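Local coordinates for L-amino acid deaminase (Proteus vulgaris, PDB 5HXW), which binds FAD and, as an L-amino acid deaminase found at the membrane, probably catalyses the oxidative deamination of L-amino acids, at residues Asp90-Phe93 and Leu94-His97; Glu332-Ile335 and Asn336-Gln340; Asp347-Ser350 and Pro351-Phe355. One frame throughout, in Å; residues are numbered along the deposited sequence.

Contact 1: Asp90-Phe93 and Leu94-His97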
# COMPACT_ATOMS: atom_id res chain seq x y z
N ASP A 90 13.28 1.36 -12.51
CA ASP A 90 13.10 0.24 -13.44
C ASP A 90 12.55 -1.03 -12.77
O ASP A 90 11.84 -1.82 -13.40
CB ASP A 90 14.42 -0.07 -14.16
CG ASP A 90 14.25 -1.00 -15.36
OD1 ASP A 90 13.39 -0.72 -16.23
OD2 ASP A 90 14.99 -2.00 -15.45
N GLU A 91 12.86 -1.19 -11.48
CA GLU A 91 12.41 -2.33 -10.67
C GLU A 91 10.88 -2.37 -10.50
O GLU A 91 10.29 -3.45 -10.57
CB GLU A 91 13.08 -2.32 -9.29
CG GLU A 91 14.57 -2.65 -9.28
CD GLU A 91 15.47 -1.47 -9.62
OE1 GLU A 91 15.28 -0.38 -9.05
OE2 GLU A 91 16.37 -1.65 -10.46
N THR A 92 10.27 -1.21 -10.30
CA THR A 92 8.83 -1.13 -9.98
C THR A 92 7.95 -0.50 -11.06
O THR A 92 6.72 -0.57 -10.95
CB THR A 92 8.58 -0.39 -8.64
OG1 THR A 92 9.29 0.85 -8.62
CG2 THR A 92 9.01 -1.24 -7.46
N PHE A 93 8.55 0.11 -12.08
CA PHE A 93 7.79 0.83 -13.11
C PHE A 93 6.68 -0.01 -13.74
O PHE A 93 5.51 0.39 -13.69
CB PHE A 93 8.69 1.43 -14.21
CG PHE A 93 7.92 2.09 -15.32
CD1 PHE A 93 7.43 3.39 -15.19
CD2 PHE A 93 7.64 1.39 -16.51
CE1 PHE A 93 6.70 3.99 -16.21
CE2 PHE A 93 6.91 1.99 -17.53
CZ PHE A 93 6.44 3.29 -17.38
N LEU A 94 7.04 -1.16 -14.31
CA LEU A 94 6.07 -2.03 -14.99
C LEU A 94 5.00 -2.60 -14.06
O LEU A 94 3.87 -2.85 -14.48
CB LEU A 94 6.79 -3.15 -15.76
CG LEU A 94 7.53 -2.79 -17.06
CD1 LEU A 94 8.48 -3.90 -17.47
CD2 LEU A 94 6.57 -2.47 -18.20
N LEU A 95 5.36 -2.78 -12.79
CA LEU A 95 4.41 -3.13 -11.73
C LEU A 95 3.35 -2.04 -11.52
O LEU A 95 2.18 -2.34 -11.26
CB LEU A 95 5.18 -3.42 -10.43
CG LEU A 95 4.58 -4.13 -9.22
CD1 LEU A 95 4.21 -5.58 -9.51
CD2 LEU A 95 5.59 -4.08 -8.09
N HIS A 96 3.76 -0.78 -11.67
CA HIS A 96 2.87 0.39 -11.57
C HIS A 96 2.14 0.71 -12.88
O HIS A 96 0.96 1.07 -12.87
CB HIS A 96 3.67 1.61 -11.13
CG HIS A 96 3.97 1.63 -9.67
ND1 HIS A 96 3.45 2.60 -8.83
CD2 HIS A 96 4.71 0.81 -8.89
CE1 HIS A 96 3.88 2.37 -7.60
NE2 HIS A 96 4.63 1.29 -7.61
N HIS A 97 2.86 0.57 -13.99
CA HIS A 97 2.33 0.85 -15.33
C HIS A 97 1.16 -0.06 -15.68
O HIS A 97 0.14 0.41 -16.22
CB HIS A 97 3.45 0.73 -16.37
CG HIS A 97 3.07 1.25 -17.72
ND1 HIS A 97 2.71 2.56 -17.94
CD2 HIS A 97 3.01 0.64 -18.93
CE1 HIS A 97 2.44 2.74 -19.22
NE2 HIS A 97 2.61 1.58 -19.84
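Phe93 and His97 lie side by side and one turn apart, in the opening turn of helix 93-104. Their ring planes are close to parallel, at 16°, but are slid so far apart that the rings barely overlap; the Phe93 and His97 ring centroids are 5.1 Å from each other. The face of Phe93 is met instead by His97 CB, a CH-pi contact with CB 4.2 Å from the ring centroid and offset toward the rim. In both residues CG is anti to the backbone N (chi1 176° and -169°), and this sends the two rings off the helix in the same direction.

Backbone bonds set the spacing. His97 N donates to Phe93 O at 2.7 Å. His96 N donates to Thr92 O at 3.1 Å and makes a weak second bond to Phe93 O.

Further out, His97 NE2 is bonded to Ile149 O. Phe93 rests on Trp137 and Arg141 of helix 128-143, and Leu95 on helix 422-438. His96 packs edge-to-face with Trp421 and lies beside Thr424, an FAD-binding residue. The His96 ring is held at both nitrogens, ND1 by Ile84 O and NE2 by Glu425 OE2, while His96 CD2 comes 3.2 Å from Thr92 O at the ring edge.

Contact 2: Glu332-Ile335 and Asn336-Gln340; sequences EQLI and NSFMQ. With 16A (cetyl-trimethyl-ammonium), chain H; 16A (cetyl-trimethyl-ammonium), chain I.
Gln333 and Asn336 meet on one side of the short helix 332-339 through a weak bond, Asn336 ND2 to Gln333 OE1 at 3.4 Å. The two amides are turned at 90° to each other. Gln333 brings its amide back to Asn336 by a bend at chi2 (-64°).

The backbone polar groups are served much better. Asn336 N donates to Glu332 O at 3.0 Å with a nearly straight N-H (168°). The same i to i+4 pattern follows from Ser337 N to Gln333 O, from Phe338 N to Leu334 O and from Met339 N to Ile335 O. At the end of the helix Asn336 O receives weak bonds from Met339 N and Gln340 N. Ser337 O is taken by Lys306 NZ, and at the other end Gln333 N donates to Asn331 OD1.

The side chains on the detergent side, Leu334, Ile335, Phe338 and Met339, are largely apolar. Leu334 and Phe338 run side by side, with Leu334 CD1 3.7 Å from Phe338 CE2. Ile335 meets two cetyl-trimethyl-ammonium molecules: its CD1 is 3.7 Å from C14 of the chain I molecule and 3.9 Å from C9 of the chain H molecule. Met339 CB touches C12 of the chain H molecule at 3.8 Å. Near the helix end, Phe338 O is 3.4 Å from C16 of that detergent, beside its ammonium group.

Thus i to i+4 bonds serve the inner backbone groups, Asn331 and Lys306 each take one near an end, and an apolar flank is offered to alkyl chains. The carbonyl near the C-terminal end may also favour the cationic head weakly. This chemistry suits a surface that meets detergent, and is consistent with one that meets lipid.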
# COMPACT_ATOMS: atom_id res chain seq x y z
N GLU A 332 6.66 5.49 21.88
CA GLU A 332 6.23 4.26 22.55
C GLU A 332 6.47 2.98 21.73
O GLU A 332 6.37 1.87 22.28
CB GLU A 332 4.77 4.37 23.02
CG GLU A 332 3.71 4.56 21.94
CD GLU A 332 3.49 6.01 21.55
OE1 GLU A 332 3.46 6.89 22.46
OE2 GLU A 332 3.34 6.28 20.34
N GLN A 333 6.79 3.14 20.45
CA GLN A 333 7.08 2.00 19.56
C GLN A 333 8.32 1.21 19.98
O GLN A 333 8.33 -0.01 19.83
CB GLN A 333 7.20 2.44 18.09
CG GLN A 333 5.92 3.01 17.49
CD GLN A 333 4.80 1.99 17.41
OE1 GLN A 333 3.98 1.88 18.33
NE2 GLN A 333 4.76 1.23 16.32
N LEU A 334 9.33 1.91 20.50
CA LEU A 334 10.53 1.26 21.02
C LEU A 334 10.19 0.30 22.16
O LEU A 334 10.61 -0.86 22.15
CB LEU A 334 11.59 2.28 21.47
CG LEU A 334 12.95 1.74 21.91
CD1 LEU A 334 13.75 1.19 20.73
CD2 LEU A 334 13.75 2.80 22.63
N ILE A 335 9.41 0.79 23.13
CA ILE A 335 8.98 0.01 24.28
C ILE A 335 8.10 -1.18 23.85
O ILE A 335 8.31 -2.29 24.32
CB ILE A 335 8.28 0.90 25.34
CG1 ILE A 335 9.20 2.06 25.82
CG2 ILE A 335 7.78 0.07 26.52
CD1 ILE A 335 10.48 1.66 26.54
N ASN A 336 7.16 -0.93 22.93
CA ASN A 336 6.34 -1.99 22.33
C ASN A 336 7.18 -3.05 21.60
O ASN A 336 6.90 -4.25 21.71
CB ASN A 336 5.29 -1.42 21.37
CG ASN A 336 4.24 -0.56 22.07
OD1 ASN A 336 4.02 -0.65 23.27
ND2 ASN A 336 3.57 0.28 21.28
N SER A 337 8.21 -2.58 20.89
CA SER A 337 9.14 -3.44 20.14
C SER A 337 9.88 -4.42 21.05
O SER A 337 9.98 -5.61 20.71
CB SER A 337 10.14 -2.59 19.37
OG SER A 337 10.81 -3.36 18.39
N PHE A 338 10.38 -3.93 22.18
CA PHE A 338 11.10 -4.76 23.14
C PHE A 338 10.20 -5.76 23.87
O PHE A 338 10.68 -6.81 24.33
CB PHE A 338 11.90 -3.92 24.14
CG PHE A 338 13.23 -3.45 23.61
CD1 PHE A 338 14.24 -4.37 23.31
CD2 PHE A 338 13.48 -2.09 23.43
CE1 PHE A 338 15.47 -3.93 22.82
CE2 PHE A 338 14.71 -1.65 22.95
CZ PHE A 338 15.71 -2.58 22.64
N MET A 339 8.91 -5.45 23.98
CA MET A 339 7.97 -6.34 24.65
C MET A 339 7.08 -7.18 23.71
O MET A 339 6.20 -7.92 24.17
CB MET A 339 7.18 -5.60 25.75
CG MET A 339 6.06 -4.69 25.30
SD MET A 339 5.52 -3.59 26.63
CE MET A 339 5.53 -4.66 28.07
N GLN A 340 7.33 -7.06 22.41
CA GLN A 340 6.85 -8.04 21.44
C GLN A 340 7.82 -9.21 21.45
O GLN A 340 9.04 -9.01 21.29
CB GLN A 340 6.79 -7.43 20.04
CG GLN A 340 5.52 -6.64 19.75
CD GLN A 340 5.59 -5.82 18.47
OE1 GLN A 340 6.38 -6.11 17.56
NE2 GLN A 340 4.77 -4.79 18.39
C1 16A H . 16.95 4.27 33.96
C2 16A H . 16.32 3.90 32.64
C3 16A H . 15.54 2.59 32.75
C4 16A H . 14.64 2.38 31.54
C5 16A H . 14.23 0.91 31.43
C6 16A H . 12.80 0.77 30.92
C7 16A H . 12.71 -0.37 29.91
C8 16A H . 11.35 -1.05 29.97
C9 16A H . 10.99 -1.64 28.60
C10 16A H . 10.26 -2.97 28.74
C11 16A H . 11.18 -4.14 28.44
C12 16A H . 10.42 -5.24 27.69
C13 16A H . 10.09 -6.41 28.61
C14 16A H . 10.80 -7.66 28.14
C15 16A H . 9.85 -8.84 27.98
C16 16A H . 9.71 -9.25 26.51
N1 16A H . 10.36 -10.52 26.07
C17 16A H . 11.83 -10.51 26.23
C18 16A H . 9.80 -11.70 26.76
C19 16A H . 10.09 -10.67 24.64
C1 16A I . 22.09 6.50 24.22
C2 16A I . 22.22 4.99 24.26
C3 16A I . 21.36 4.39 25.36
C4 16A I . 21.35 2.87 25.25
C5 16A I . 20.01 2.28 25.68
C6 16A I . 19.29 1.60 24.51
C7 16A I . 18.13 0.72 24.99
C8 16A I . 16.83 1.52 25.20
C9 16A I . 16.50 1.65 26.69
C10 16A I . 15.07 2.13 26.91
C11 16A I . 14.95 3.65 26.89
C12 16A I . 13.51 4.09 27.11
C13 16A I . 12.98 4.91 25.94
C14 16A I . 11.51 5.24 26.17
C15 16A I . 10.89 5.96 24.97
C16 16A I . 9.36 5.93 25.03
N1 16A I . 8.64 7.22 25.16
C17 16A I . 8.74 7.71 26.54
C18 16A I . 9.14 8.27 24.26
C19 16A I . 7.20 7.05 24.91

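Contact 3: Asp347-Ser350 and Pro351-Phe355; sequences DEVS and PFEQF. With FAD (flavin-adenine dinucleotide), chain G.
Pro351 follows Ser350 directly and opens helix 351-354, with Ser350 at the N-cap. Pro351 rests on Trp344 and on Leu245 of helix 243-248.

Phe352 comes next and turns to the cofactor. The amino nitrogen N6A of FAD sits over the centre of its ring, 3.2 Å above the plane. Ser350 OG lies near the plane of the same ring, at its edge, 3.7 Å from Phe352 CD2. Trp242, Leu245 and Phe246 also touch Phe352.

Glu353 turns back over the start of the helix. Its OE1 accepts two bonds from Ser350. Ser350 N reaches Glu353 OE1 at 3.0 Å, nearly straight at 168° but from above the carboxylate plane. Ser350 OG donates at 2.7 Å to the anti lone pair of Glu353 OE1. Ser350 OG can do this because it stands between its own backbone N and carbonyl carbon (chi1 63°). Arg211 NE adds a salt bridge to OE1, so this oxygen is gripped by three donors and is probably kept charged. Val349 CG1 packs on Glu353 CB at 3.8 Å.

Gln354 N bonds to Ser350 O at 3.0 Å in the carbonyl plane. Glu353 N shares that oxygen from above the plane.

Phe355 leaves the helix. Phe355 N donates to Pro351 O at 2.7 Å, and the Phe355 ring edge faces the same oxygen.

Glu353 OE1 accepting from the N-cap amide is one half of a capping box. The serine hydroxyl here bonds to the glutamate, and the helix so capped carries an aromatic wall of the FAD adenine pocket.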
# COMPACT_ATOMS: atom_id res chain seq x y z
N ASP A 347 -0.25 -22.56 20.63
CA ASP A 347 -1.38 -22.77 21.54
C ASP A 347 -1.56 -21.62 22.54
O ASP A 347 -2.46 -21.67 23.39
CB ASP A 347 -1.26 -24.12 22.25
CG ASP A 347 0.00 -24.23 23.11
OD1 ASP A 347 1.12 -24.13 22.55
OD2 ASP A 347 -0.13 -24.43 24.33
N GLU A 348 -0.70 -20.61 22.45
CA GLU A 348 -0.78 -19.43 23.33
C GLU A 348 -0.96 -18.11 22.57
O GLU A 348 -0.81 -18.05 21.35
CB GLU A 348 0.42 -19.38 24.30
CG GLU A 348 1.78 -19.14 23.67
CD GLU A 348 2.91 -19.06 24.69
OE1 GLU A 348 3.71 -18.10 24.60
OE2 GLU A 348 3.00 -19.94 25.58
N VAL A 349 -1.29 -17.06 23.33
CA VAL A 349 -1.64 -15.73 22.81
C VAL A 349 -0.45 -15.07 22.09
O VAL A 349 0.58 -14.79 22.70
CB VAL A 349 -2.23 -14.82 23.92
CG1 VAL A 349 -2.47 -13.40 23.43
CG2 VAL A 349 -3.53 -15.41 24.46
N SER A 350 -0.63 -14.84 20.79
CA SER A 350 0.39 -14.26 19.91
C SER A 350 0.36 -12.73 19.99
O SER A 350 -0.65 -12.17 20.44
CB SER A 350 0.16 -14.73 18.46
OG SER A 350 -1.08 -14.28 17.96
N PRO A 351 1.44 -12.05 19.55
CA PRO A 351 1.44 -10.57 19.54
C PRO A 351 0.37 -9.96 18.63
O PRO A 351 -0.03 -8.82 18.84
CB PRO A 351 2.84 -10.22 19.01
CG PRO A 351 3.67 -11.42 19.29
CD PRO A 351 2.74 -12.58 19.08
N PHE A 352 -0.08 -10.73 17.63
CA PHE A 352 -1.18 -10.34 16.74
C PHE A 352 -2.52 -10.23 17.48
O PHE A 352 -3.44 -9.58 16.99
CB PHE A 352 -1.32 -11.32 15.58
CG PHE A 352 -0.03 -11.64 14.87
CD1 PHE A 352 0.65 -10.65 14.15
CD2 PHE A 352 0.50 -12.92 14.92
CE1 PHE A 352 1.84 -10.95 13.50
CE2 PHE A 352 1.68 -13.23 14.27
CZ PHE A 352 2.36 -12.24 13.56
N GLU A 353 -2.61 -10.88 18.64
CA GLU A 353 -3.76 -10.77 19.53
C GLU A 353 -3.49 -9.72 20.62
O GLU A 353 -4.39 -8.96 20.99
CB GLU A 353 -4.08 -12.13 20.18
CG GLU A 353 -4.41 -13.24 19.19
CD GLU A 353 -4.15 -14.62 19.77
OE1 GLU A 353 -3.17 -15.27 19.33
OE2 GLU A 353 -4.91 -15.06 20.66
N GLN A 354 -2.25 -9.70 21.11
CA GLN A 354 -1.79 -8.80 22.17
C GLN A 354 -1.78 -7.33 21.73
O GLN A 354 -2.07 -6.43 22.52
CB GLN A 354 -0.39 -9.22 22.62
CG GLN A 354 -0.03 -8.85 24.05
CD GLN A 354 1.23 -9.55 24.53
OE1 GLN A 354 2.32 -9.32 24.01
NE2 GLN A 354 1.08 -10.43 25.52
N PHE A 355 -1.42 -7.11 20.46
CA PHE A 355 -1.37 -5.78 19.86
C PHE A 355 -2.30 -5.73 18.65
O PHE A 355 -1.97 -5.13 17.63
CB PHE A 355 0.08 -5.44 19.45
CG PHE A 355 1.04 -5.32 20.60
CD1 PHE A 355 1.23 -4.09 21.24
CD2 PHE A 355 1.79 -6.42 21.02
CE1 PHE A 355 2.13 -3.97 22.30
CE2 PHE A 355 2.69 -6.30 22.08
CZ PHE A 355 2.86 -5.08 22.71
PA FAD G . -2.62 -4.07 4.89
O1A FAD G . -2.22 -3.45 6.20
O2A FAD G . -3.61 -3.35 4.03
O5B FAD G . -3.18 -5.54 5.17
C5B FAD G . -2.54 -6.41 6.09
C4B FAD G . -3.62 -7.07 6.93
O4B FAD G . -3.12 -8.29 7.49
C3B FAD G . -4.05 -6.19 8.09
O3B FAD G . -5.45 -5.97 7.95
C2B FAD G . -3.71 -7.00 9.34
O2B FAD G . -4.71 -6.88 10.35
C1B FAD G . -3.64 -8.42 8.81
N9A FAD G . -2.77 -9.33 9.59
C8A FAD G . -1.48 -9.11 9.93
N7A FAD G . -0.97 -10.15 10.63
C5A FAD G . -1.95 -11.06 10.75
C6A FAD G . -2.10 -12.40 11.38
N6A FAD G . -1.05 -12.95 12.02
N1A FAD G . -3.29 -13.03 11.27
C2A FAD G . -4.34 -12.48 10.62
N3A FAD G . -4.28 -11.26 10.03
C4A FAD G . -3.14 -10.52 10.06
N1 FAD G . -0.41 3.18 -1.95
C2 FAD G . -0.67 3.69 -3.17
O2 FAD G . -0.67 2.91 -4.15
N3 FAD G . -0.92 5.00 -3.37
C4 FAD G . -0.93 5.89 -2.35
O4 FAD G . -1.18 7.11 -2.57
C4X FAD G . -0.66 5.41 -0.97
N5 FAD G . -0.65 6.22 0.11
C5X FAD G . -0.38 5.75 1.36
C6 FAD G . -0.38 6.62 2.46
C7 FAD G . -0.12 6.13 3.75
C7M FAD G . -0.13 7.10 4.91
C8 FAD G . 0.15 4.68 3.94
C8M FAD G . 0.43 4.06 5.28
C9 FAD G . 0.15 3.82 2.85
C9A FAD G . -0.11 4.30 1.56
N10 FAD G . -0.12 3.42 0.45
C10 FAD G . -0.38 3.95 -0.83
C1' FAD G . 0.19 1.99 0.62
C2' FAD G . -0.94 1.00 0.73
O2' FAD G . -1.84 1.40 1.77
C3' FAD G . -0.31 -0.34 1.13
O3' FAD G . 0.92 -0.58 0.42
C4' FAD G . -1.27 -1.51 0.94
O4' FAD G . -2.49 -1.31 1.68
C5' FAD G . -0.59 -2.79 1.40
O5' FAD G . -1.58 -3.79 1.54
P FAD G . -1.36 -5.02 2.53
O1P FAD G . -2.55 -5.91 2.36
O2P FAD G . 0.02 -5.59 2.29
O3P FAD G . -1.31 -4.36 4.00

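Contact 1 comes first in the chain and starts helix 93-104, where Phe93 touches helix 128-143 and Leu95 touches helix 422-438. Contacts 2 and 3 follow more than 230 residues later, on the other side of the chain's centre; their centres are about 35 and 36 Å from that of contact 1. All three are local, each within one unbroken run. None closes a long loop, and they follow in series without nesting or crossing. Contacts 2 and 3 do touch: Phe355 packs on Asn336, Met339 and Gln340, joining helix 332-339 to helix 351-354. FAD spans the separation, with Phe352 at its adenine and His96 about 6 Å from the cofactor.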